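Local coordinates for protein SSD1 (Saccharomyces cerevisiae S288C, PDB 7AM1), which binds mRNA untranslated regions and represses translation as a pseudonuclease of the RNase II family that lacks enzymatic activity, at residues D787-I792 with S812-I817; T729-T734 with P890-A895; D762-I767 with T905-N910; I820-E825 with L850-A855. One frame throughout, in Å; residues are numbered along the deposited sequence.

Contact 1 (D787-I792 with S812-I817)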
# COMPACT_ATOMS: atom_id res chain seq x y z
N ASP A 787 -17.96 31.56 3.94
CA ASP A 787 -16.99 30.67 4.57
C ASP A 787 -17.07 29.28 3.95
O ASP A 787 -18.15 28.67 3.91
CB ASP A 787 -17.24 30.61 6.08
CG ASP A 787 -16.12 29.92 6.84
OD1 ASP A 787 -15.21 29.34 6.21
OD2 ASP A 787 -16.16 29.95 8.09
N SER A 788 -15.93 28.79 3.44
CA SER A 788 -15.87 27.45 2.88
C SER A 788 -16.15 26.39 3.93
O SER A 788 -16.63 25.30 3.61
CB SER A 788 -14.49 27.18 2.27
OG SER A 788 -14.20 28.05 1.20
N ALA A 789 -15.81 26.68 5.19
CA ALA A 789 -15.96 25.69 6.25
C ALA A 789 -17.41 25.31 6.45
O ALA A 789 -17.71 24.19 6.86
CB ALA A 789 -15.35 26.21 7.55
N THR A 790 -18.34 26.23 6.18
CA THR A 790 -19.75 25.99 6.43
C THR A 790 -20.58 25.99 5.15
O THR A 790 -21.81 25.91 5.22
CB THR A 790 -20.28 27.05 7.41
OG1 THR A 790 -20.05 28.35 6.87
CG2 THR A 790 -19.58 26.93 8.76
N PHE A 791 -19.94 26.08 3.99
CA PHE A 791 -20.68 26.19 2.74
C PHE A 791 -21.29 24.85 2.36
O PHE A 791 -20.62 23.81 2.40
CB PHE A 791 -19.76 26.69 1.62
CG PHE A 791 -20.42 26.74 0.28
CD1 PHE A 791 -21.39 27.70 0.01
CD2 PHE A 791 -20.07 25.85 -0.72
CE1 PHE A 791 -21.99 27.76 -1.23
CE2 PHE A 791 -20.67 25.90 -1.96
CZ PHE A 791 -21.63 26.86 -2.22
N ILE A 792 -22.56 24.87 1.98
CA ILE A 792 -23.26 23.69 1.51
C ILE A 792 -23.62 23.92 0.05
O ILE A 792 -24.51 24.74 -0.25
CB ILE A 792 -24.51 23.39 2.35
CG1 ILE A 792 -24.11 23.04 3.79
CG2 ILE A 792 -25.33 22.27 1.71
CD1 ILE A 792 -25.25 23.14 4.78
N SER A 812 -17.94 24.11 12.35
CA SER A 812 -17.74 25.45 12.89
C SER A 812 -17.23 26.39 11.79
O SER A 812 -16.90 25.98 10.68
CB SER A 812 -16.72 25.42 14.03
OG SER A 812 -15.42 25.23 13.51
N THR A 813 -17.19 27.69 12.11
CA THR A 813 -16.62 28.63 11.16
C THR A 813 -15.10 28.44 11.11
O THR A 813 -14.47 27.93 12.04
CB THR A 813 -16.90 30.07 11.58
OG1 THR A 813 -16.16 30.36 12.78
CG2 THR A 813 -18.39 30.30 11.82
N ALA A 814 -14.50 28.89 10.00
CA ALA A 814 -13.05 28.80 9.85
C ALA A 814 -12.32 29.54 10.96
O ALA A 814 -11.28 29.08 11.45
CB ALA A 814 -12.62 29.35 8.48
N ALA A 815 -12.84 30.70 11.36
CA ALA A 815 -12.20 31.49 12.41
C ALA A 815 -12.10 30.69 13.71
O ALA A 815 -11.06 30.74 14.39
CB ALA A 815 -12.97 32.79 12.64
N GLU A 816 -13.15 29.95 14.07
CA GLU A 816 -13.10 29.17 15.30
C GLU A 816 -12.00 28.11 15.24
O GLU A 816 -11.30 27.89 16.23
CB GLU A 816 -14.46 28.52 15.56
CG GLU A 816 -15.58 29.51 15.90
N ILE A 817 -11.84 27.46 14.09
CA ILE A 817 -10.81 26.43 13.93
C ILE A 817 -9.43 27.04 14.06
O ILE A 817 -8.54 26.48 14.71
CB ILE A 817 -10.94 25.73 12.57
CG1 ILE A 817 -12.30 25.07 12.41
CG2 ILE A 817 -9.83 24.69 12.39
CD1 ILE A 817 -12.75 25.08 10.98
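The carboxylate of Asp787 is gripped by two backbone N-H groups, one on each oxygen. Across the contact, Ala814 N donates to Asp787 OD2 over 2.7 Å, almost straight at 174° and into the syn lone pair, the one on the side of the other oxygen. Ala789 N reaches Asp787 OD1 at 2.9 Å from well above the carboxylate plane, which closes an Asx turn. Held at both oxygens, the carboxylate has little freedom to rotate, and chi1 of -169°, with CG anti to the backbone N, places it at the N-H of Ala814.

Ala814 is the first residue of helix 814-827, and Thr813 sits at its N-cap. There OG1 of Thr813 takes a weak bond from Glu816 N at 3.3 Å, while Asp787 supplies an acceptor from elsewhere in the chain to the N-H of the first helical residue. A negative group at this helix end probably gains from the helix dipole.

Beside these bonds Ala789 CB packs on Ala814 CB at 4.3 Å, with Ile817 CD1 just beyond, and also rests against Ser812 O. Further out, Ser788 OG bonds to Ala908 O, tying the same turn to strand 903-908 of the OB-type sheet in this C-terminal part of the protein. At the solvent side, the methyl CG2 of exposed Thr790 comes within 3.4 Å of Ser812 O.

Contact 2 (T729-T734 with P890-A895)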
# COMPACT_ATOMS: atom_id res chain seq x y z
N THR A 729 -14.99 21.50 16.34
CA THR A 729 -15.10 22.28 15.11
C THR A 729 -15.61 21.47 13.93
O THR A 729 -15.97 22.07 12.91
CB THR A 729 -13.73 22.88 14.76
OG1 THR A 729 -12.77 21.82 14.70
CG2 THR A 729 -13.31 23.89 15.83
N GLY A 730 -15.65 20.14 14.04
CA GLY A 730 -16.04 19.28 12.94
C GLY A 730 -15.09 19.28 11.77
O GLY A 730 -15.46 18.80 10.70
N GLN A 731 -13.87 19.79 11.94
CA GLN A 731 -12.91 19.87 10.85
C GLN A 731 -11.61 20.45 11.39
O GLN A 731 -11.58 21.06 12.47
CB GLN A 731 -13.43 20.73 9.69
CG GLN A 731 -13.45 22.20 10.01
CD GLN A 731 -14.66 22.90 9.45
OE1 GLN A 731 -15.34 23.65 10.16
NE2 GLN A 731 -14.95 22.68 8.17
N LEU A 732 -10.54 20.22 10.65
CA LEU A 732 -9.23 20.77 10.96
C LEU A 732 -8.85 21.75 9.86
O LEU A 732 -9.40 21.73 8.75
CB LEU A 732 -8.15 19.68 11.06
CG LEU A 732 -8.40 18.57 12.07
CD1 LEU A 732 -7.29 17.54 11.97
CD2 LEU A 732 -8.51 19.11 13.49
N LEU A 733 -7.94 22.65 10.19
CA LEU A 733 -7.38 23.61 9.25
C LEU A 733 -5.87 23.45 9.30
O LEU A 733 -5.27 23.53 10.37
CB LEU A 733 -7.80 25.04 9.61
CG LEU A 733 -7.34 26.18 8.69
CD1 LEU A 733 -7.88 25.99 7.28
CD2 LEU A 733 -7.76 27.53 9.26
N THR A 734 -5.26 23.19 8.15
CA THR A 734 -3.82 23.00 8.11
C THR A 734 -3.27 23.50 6.79
O THR A 734 -3.98 23.53 5.78
CB THR A 734 -3.42 21.53 8.31
OG1 THR A 734 -2.00 21.43 8.43
CG2 THR A 734 -3.89 20.68 7.15
N PRO A 890 -3.93 27.01 2.68
CA PRO A 890 -4.68 26.52 3.85
C PRO A 890 -5.86 25.66 3.43
O PRO A 890 -6.65 26.05 2.57
CB PRO A 890 -5.13 27.80 4.56
CG PRO A 890 -5.11 28.84 3.51
CD PRO A 890 -4.08 28.47 2.50
N ILE A 891 -5.97 24.49 4.05
CA ILE A 891 -6.94 23.47 3.66
C ILE A 891 -7.76 23.07 4.88
O ILE A 891 -7.20 22.81 5.95
CB ILE A 891 -6.25 22.23 3.05
CG1 ILE A 891 -5.65 22.57 1.68
CG2 ILE A 891 -7.22 21.05 2.94
CD1 ILE A 891 -6.64 23.07 0.67
N LEU A 892 -9.07 23.01 4.71
CA LEU A 892 -9.97 22.44 5.70
C LEU A 892 -10.05 20.93 5.47
O LEU A 892 -10.29 20.49 4.34
CB LEU A 892 -11.35 23.08 5.61
CG LEU A 892 -11.38 24.57 5.96
CD1 LEU A 892 -12.48 25.30 5.20
CD2 LEU A 892 -11.56 24.76 7.46
N LEU A 893 -9.83 20.16 6.52
CA LEU A 893 -9.70 18.71 6.42
C LEU A 893 -10.73 18.04 7.33
O LEU A 893 -10.86 18.39 8.50
CB LEU A 893 -8.28 18.26 6.79
CG LEU A 893 -8.03 16.75 6.91
CD1 LEU A 893 -8.18 16.06 5.57
CD2 LEU A 893 -6.64 16.48 7.49
N ARG A 894 -11.46 17.09 6.75
CA ARG A 894 -12.52 16.37 7.44
C ARG A 894 -12.56 14.92 6.98
O ARG A 894 -12.16 14.59 5.87
CB ARG A 894 -13.88 17.00 7.17
CG ARG A 894 -14.56 17.54 8.37
CD ARG A 894 -15.83 18.24 7.94
NE ARG A 894 -16.86 17.29 7.54
CZ ARG A 894 -17.82 16.86 8.35
NH1 ARG A 894 -18.72 15.99 7.89
NH2 ARG A 894 -17.90 17.29 9.60
N ALA A 895 -13.10 14.07 7.85
CA ALA A 895 -13.50 12.71 7.52
C ALA A 895 -15.03 12.62 7.60
O ALA A 895 -15.60 12.74 8.69
CB ALA A 895 -12.85 11.69 8.45
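With its CG anti to the backbone N (chi1 -178°), Leu733 swings CD1 over to Leu892, whose CG lies beside its own backbone N (chi1 -65°). The two leucines, a non-hydrogen-bonded antiparallel pair, thus touch at 3.9 Å between Leu733 CD1 and Leu892 CD2. Helix 814-827 covers this face through Ile817. On the other face sit Leu732, Leu893, Thr734 and Ile891, with helix 689-725 packed on the first two.

The backbones join as two hydrogen-bonded pairs. Leu732 N gives to Leu893 O at 2.8 Å and Leu893 N returns the bond to Leu732 O, while Thr734 and Ile891 exchange the same two bonds.

Just ahead of strand 732-741, the aliphatic part of Arg894 runs beside Gln731 CB. Its guanidinium has Gly730 O at one edge, though that oxygen is doubtfully placed; beyond, NH1 forms a salt bridge with Glu896 and also donates to Asn808 O. Putting a leucine in place of Arg894 would probably leave Glu896 without this charge partner and Asn808 O without its donor.

Strands 732-741 and 888-896 here pair as the first and fourth strands of a five-stranded antiparallel sheet, the 1-4 pairing expected of an OB fold, consistent with the S1-type domain of RNase II relatives.

Contact 3 (D762-I767 with T905-N910)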
# COMPACT_ATOMS: atom_id res chain seq x y z
N ASP A 762 -16.58 22.59 -7.47
CA ASP A 762 -18.02 22.52 -7.28
C ASP A 762 -18.41 22.24 -5.83
O ASP A 762 -19.58 22.00 -5.56
CB ASP A 762 -18.63 21.47 -8.20
CG ASP A 762 -18.16 20.07 -7.90
OD1 ASP A 762 -17.56 19.85 -6.82
OD2 ASP A 762 -18.39 19.18 -8.75
N GLN A 763 -17.45 22.22 -4.91
CA GLN A 763 -17.75 22.15 -3.48
C GLN A 763 -17.30 23.40 -2.75
O GLN A 763 -17.38 23.46 -1.52
CB GLN A 763 -17.13 20.89 -2.87
CG GLN A 763 -17.81 19.62 -3.37
CD GLN A 763 -17.20 18.36 -2.81
OE1 GLN A 763 -15.97 18.20 -2.79
NE2 GLN A 763 -18.04 17.44 -2.35
N LEU A 764 -16.88 24.42 -3.49
CA LEU A 764 -16.45 25.69 -2.93
C LEU A 764 -17.41 26.81 -3.33
O LEU A 764 -18.00 26.77 -4.42
CB LEU A 764 -15.04 26.04 -3.42
CG LEU A 764 -13.96 25.00 -3.11
CD1 LEU A 764 -12.62 25.39 -3.74
CD2 LEU A 764 -13.81 24.82 -1.61
N PRO A 765 -17.60 27.82 -2.48
CA PRO A 765 -18.48 28.94 -2.84
C PRO A 765 -17.84 29.86 -3.87
O PRO A 765 -17.29 30.91 -3.52
CB PRO A 765 -18.70 29.66 -1.50
CG PRO A 765 -17.43 29.37 -0.73
CD PRO A 765 -17.03 27.97 -1.12
N LEU A 766 -17.91 29.47 -5.14
CA LEU A 766 -17.26 30.19 -6.22
C LEU A 766 -18.29 30.84 -7.14
O LEU A 766 -19.45 30.43 -7.21
CB LEU A 766 -16.39 29.24 -7.05
CG LEU A 766 -15.30 28.47 -6.32
CD1 LEU A 766 -14.57 27.55 -7.29
CD2 LEU A 766 -14.32 29.42 -5.64
N ILE A 767 -17.84 31.86 -7.85
CA ILE A 767 -18.60 32.43 -8.96
C ILE A 767 -18.17 31.81 -10.28
O ILE A 767 -19.01 31.52 -11.14
CB ILE A 767 -18.42 33.97 -8.98
CG1 ILE A 767 -19.22 34.61 -7.84
CG2 ILE A 767 -18.84 34.54 -10.32
CD1 ILE A 767 -18.42 35.55 -7.00
N THR A 905 -12.12 14.35 3.09
CA THR A 905 -12.45 15.40 2.14
C THR A 905 -11.69 16.66 2.52
O THR A 905 -11.40 16.90 3.69
CB THR A 905 -13.97 15.70 2.12
OG1 THR A 905 -14.39 16.13 3.42
CG2 THR A 905 -14.77 14.47 1.70
N VAL A 906 -11.37 17.46 1.51
CA VAL A 906 -10.63 18.70 1.71
C VAL A 906 -11.32 19.83 0.96
O VAL A 906 -11.94 19.63 -0.09
CB VAL A 906 -9.16 18.57 1.23
CG1 VAL A 906 -8.39 17.66 2.15
CG2 VAL A 906 -9.10 18.08 -0.21
N ARG A 907 -11.20 21.03 1.52
CA ARG A 907 -11.70 22.25 0.91
C ARG A 907 -10.68 23.36 1.12
O ARG A 907 -10.01 23.42 2.16
CB ARG A 907 -13.05 22.66 1.50
CG ARG A 907 -14.15 21.65 1.28
CD ARG A 907 -15.32 21.88 2.22
NE ARG A 907 -16.58 21.53 1.58
CZ ARG A 907 -17.78 21.92 2.01
NH1 ARG A 907 -17.89 22.69 3.09
NH2 ARG A 907 -18.86 21.56 1.34
N ALA A 908 -10.56 24.23 0.13
CA ALA A 908 -9.75 25.43 0.29
C ALA A 908 -10.46 26.43 1.18
O ALA A 908 -11.68 26.63 1.08
CB ALA A 908 -9.45 26.08 -1.07
N LEU A 909 -9.70 27.06 2.07
CA LEU A 909 -10.18 28.19 2.84
C LEU A 909 -10.49 29.35 1.90
O LEU A 909 -9.71 29.63 0.98
CB LEU A 909 -9.12 28.59 3.87
CG LEU A 909 -9.45 29.69 4.88
CD1 LEU A 909 -10.47 29.19 5.89
CD2 LEU A 909 -8.19 30.18 5.60
N ASN A 910 -11.63 29.98 2.09
CA ASN A 910 -11.96 31.17 1.32
C ASN A 910 -11.14 32.35 1.83
O ASN A 910 -11.41 32.86 2.93
CB ASN A 910 -13.45 31.48 1.39
CG ASN A 910 -13.86 32.65 0.51
OD1 ASN A 910 -13.01 33.39 0.01
ND2 ASN A 910 -15.16 32.83 0.33
O HOH W 1 -13.57 19.59 -2.36
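Leu764 and Arg907 run alongside each other, pointing opposite ways, and Leu764 CD2 settles 3.9 Å from Arg907 CB. The same methyl lies 3.7 Å from Ala908 N, a buried amide for which the model holds no partner, while Leu764 CD1 touches Ala908 CB at 4.2 Å. Leu764 is brought here by a chi1 of -57°, with CG beside its backbone N.

Beside this apolar patch, Gln763 O lies over one face of the Arg907 guanidinium, 3.7 Å from NH2 and not hydrogen-bonded to it; Arg907 NH1 makes a weak hydrogen bond to Phe791 O. A water makes the polar link instead: it donates to Gln763 OE1 at 2.8 Å and to Val906 O at the same distance. The other end of that amide, Gln763 NE2, is held by Glu796.

Further out, Pro765 CG packs 4.3 Å from Asn910 ND2, which is fixed by Val786 O and Gln783 O. Pro765 is the centre of an inverse gamma turn, closed by a weak bond from Leu766 N to Leu764 O, and this turn leads into strand 766-772.

The chain leaving one edge strand, 755-760, thus packs on the other, 903-908, where Val906 also touches Val759, consistent with the approach of strands 3 and 5 that rounds off the OB barrel.

Contact 4 (I820-E825 with L850-A855); sequences IELDKE and LRLPSA
Leu850 lies across the Glu821 chain, and the leucine's CD1 methyl sits over the flat of the carboxylate. Leu850 CD1 is 3.2 Å from Glu821 CD, a tight approach, and nearly as close to both oxygens. The methyl covers one face of the carboxylate, and the hydrogen bond is left to Glu821 OE2, which accepts from Leu733 N on strand 732-741. Cutting Glu821 back to an alanine is likely to leave Leu733 N without this acceptor and to open a gap beside the Leu850 methyl.

Leu852 comes in from the loop and meets three side chains of the helix. Glu825 reaches out to meet it head-on. Its CG is anti to the backbone N (chi1 -172°) and the chain is extended, which lays aliphatic carbon against the leucine: Leu852 CD1 is 3.5 Å from Glu825 CB and just as near to CG. Leu822 and Leu852 overlap head to tail, with Leu822 CD2 4.1 Å from Leu852 CD1. The second methyl, Leu852 CD2, stands 3.8 Å from Glu821 OE1.

Between the two leucines, Arg851 turns away, and its backbone N bonds to Thr734 OG1. The contact is an extended loop segment laid between a helix and a sheet strand, in the helical part of the long, mixed connection between strands 755-760 and 888-896 of the OB-type sheet.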
# COMPACT_ATOMS: atom_id res chain seq x y z
N ILE A 820 -8.54 28.03 17.85
CA ILE A 820 -8.24 26.93 18.76
C ILE A 820 -6.89 26.31 18.43
O ILE A 820 -6.09 26.01 19.33
CB ILE A 820 -9.37 25.88 18.74
CG1 ILE A 820 -9.05 24.75 19.72
CG2 ILE A 820 -9.57 25.32 17.35
CD1 ILE A 820 -10.27 24.19 20.42
N GLU A 821 -6.61 26.11 17.14
CA GLU A 821 -5.36 25.46 16.74
C GLU A 821 -4.15 26.32 17.10
O GLU A 821 -3.18 25.83 17.67
CB GLU A 821 -5.38 25.17 15.25
CG GLU A 821 -6.30 24.05 14.86
CD GLU A 821 -6.31 23.81 13.36
OE1 GLU A 821 -5.62 24.56 12.64
OE2 GLU A 821 -6.99 22.86 12.92
N LEU A 822 -4.20 27.61 16.75
CA LEU A 822 -3.04 28.48 16.98
C LEU A 822 -2.83 28.74 18.47
O LEU A 822 -1.68 28.82 18.93
CB LEU A 822 -3.23 29.79 16.22
CG LEU A 822 -2.88 29.73 14.73
CD1 LEU A 822 -3.27 31.02 14.04
CD2 LEU A 822 -1.39 29.47 14.53
N ASP A 823 -3.91 28.89 19.24
CA ASP A 823 -3.76 29.06 20.68
C ASP A 823 -3.07 27.85 21.30
O ASP A 823 -2.24 28.00 22.21
CB ASP A 823 -5.13 29.29 21.33
CG ASP A 823 -5.70 30.67 21.02
OD1 ASP A 823 -4.98 31.49 20.41
OD2 ASP A 823 -6.86 30.93 21.40
N LYS A 824 -3.41 26.65 20.84
CA LYS A 824 -2.77 25.44 21.35
C LYS A 824 -1.33 25.30 20.88
O LYS A 824 -0.52 24.68 21.57
CB LYS A 824 -3.59 24.21 20.93
CG LYS A 824 -4.70 23.86 21.91
CD LYS A 824 -5.85 23.12 21.25
CE LYS A 824 -6.89 22.71 22.28
N GLU A 825 -0.99 25.88 19.72
CA GLU A 825 0.37 25.74 19.19
C GLU A 825 1.39 26.34 20.16
O GLU A 825 2.32 25.65 20.60
CB GLU A 825 0.47 26.40 17.82
CG GLU A 825 1.80 26.17 17.10
CD GLU A 825 2.12 27.24 16.07
OE1 GLU A 825 1.58 28.37 16.18
OE2 GLU A 825 2.90 26.95 15.13
N LEU A 850 -0.21 19.37 13.07
CA LEU A 850 -0.69 20.32 12.09
C LEU A 850 0.46 21.16 11.55
O LEU A 850 1.46 21.39 12.24
CB LEU A 850 -1.75 21.24 12.69
CG LEU A 850 -3.03 20.57 13.20
CD1 LEU A 850 -3.98 21.60 13.78
CD2 LEU A 850 -3.70 19.83 12.07
N ARG A 851 0.33 21.59 10.30
CA ARG A 851 1.24 22.56 9.70
C ARG A 851 0.57 23.93 9.77
O ARG A 851 -0.41 24.19 9.06
CB ARG A 851 1.62 22.19 8.27
CG ARG A 851 2.54 23.20 7.57
CD ARG A 851 4.01 22.96 7.89
NE ARG A 851 4.46 21.70 7.33
CZ ARG A 851 5.08 21.56 6.17
NH1 ARG A 851 5.36 22.61 5.41
NH2 ARG A 851 5.44 20.35 5.76
N LEU A 852 1.06 24.78 10.65
CA LEU A 852 0.46 26.08 10.88
C LEU A 852 1.33 27.18 10.28
O LEU A 852 2.54 27.00 10.12
CB LEU A 852 0.30 26.32 12.39
CG LEU A 852 -0.50 25.23 13.11
CD1 LEU A 852 -0.58 25.49 14.59
CD2 LEU A 852 -1.90 25.11 12.52
N PRO A 853 0.74 28.32 9.92
CA PRO A 853 1.56 29.41 9.36
C PRO A 853 2.42 30.04 10.46
O PRO A 853 1.92 30.37 11.54
CB PRO A 853 0.53 30.39 8.81
CG PRO A 853 -0.66 30.19 9.69
CD PRO A 853 -0.68 28.72 10.02
N SER A 854 3.71 30.19 10.18
CA SER A 854 4.66 30.71 11.16
C SER A 854 4.83 32.22 10.97
O SER A 854 5.90 32.72 10.59
CB SER A 854 5.99 29.97 11.06
N ALA A 855 3.75 32.94 11.24
CA ALA A 855 3.75 34.39 11.08
C ALA A 855 3.80 35.09 12.44
O ALA A 855 3.26 34.60 13.43
CB ALA A 855 2.52 34.84 10.31

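Overall arrangement
All four contacts belong to the C-terminal OB-type part of the chain. Contacts 2 and 3 are buried: contact 2 is strand pairing by backbone bonds, contact 3 mostly apolar packing with a bridging water. They share the sheet through strands 888-896 and 903-908, with Leu892 N bonded to Arg907 O. Contact 1 is partly buried and contact 4 lies at the surface; both use helix 814-827, one at its capped N-terminus and one along its side, with centres about 17 Å apart. Both also meet contact 2, through Ser812 N to Thr729 O and through Glu821 to Leu733. Acidic groups serve as acceptors for backbone amides in contacts 1 and 4.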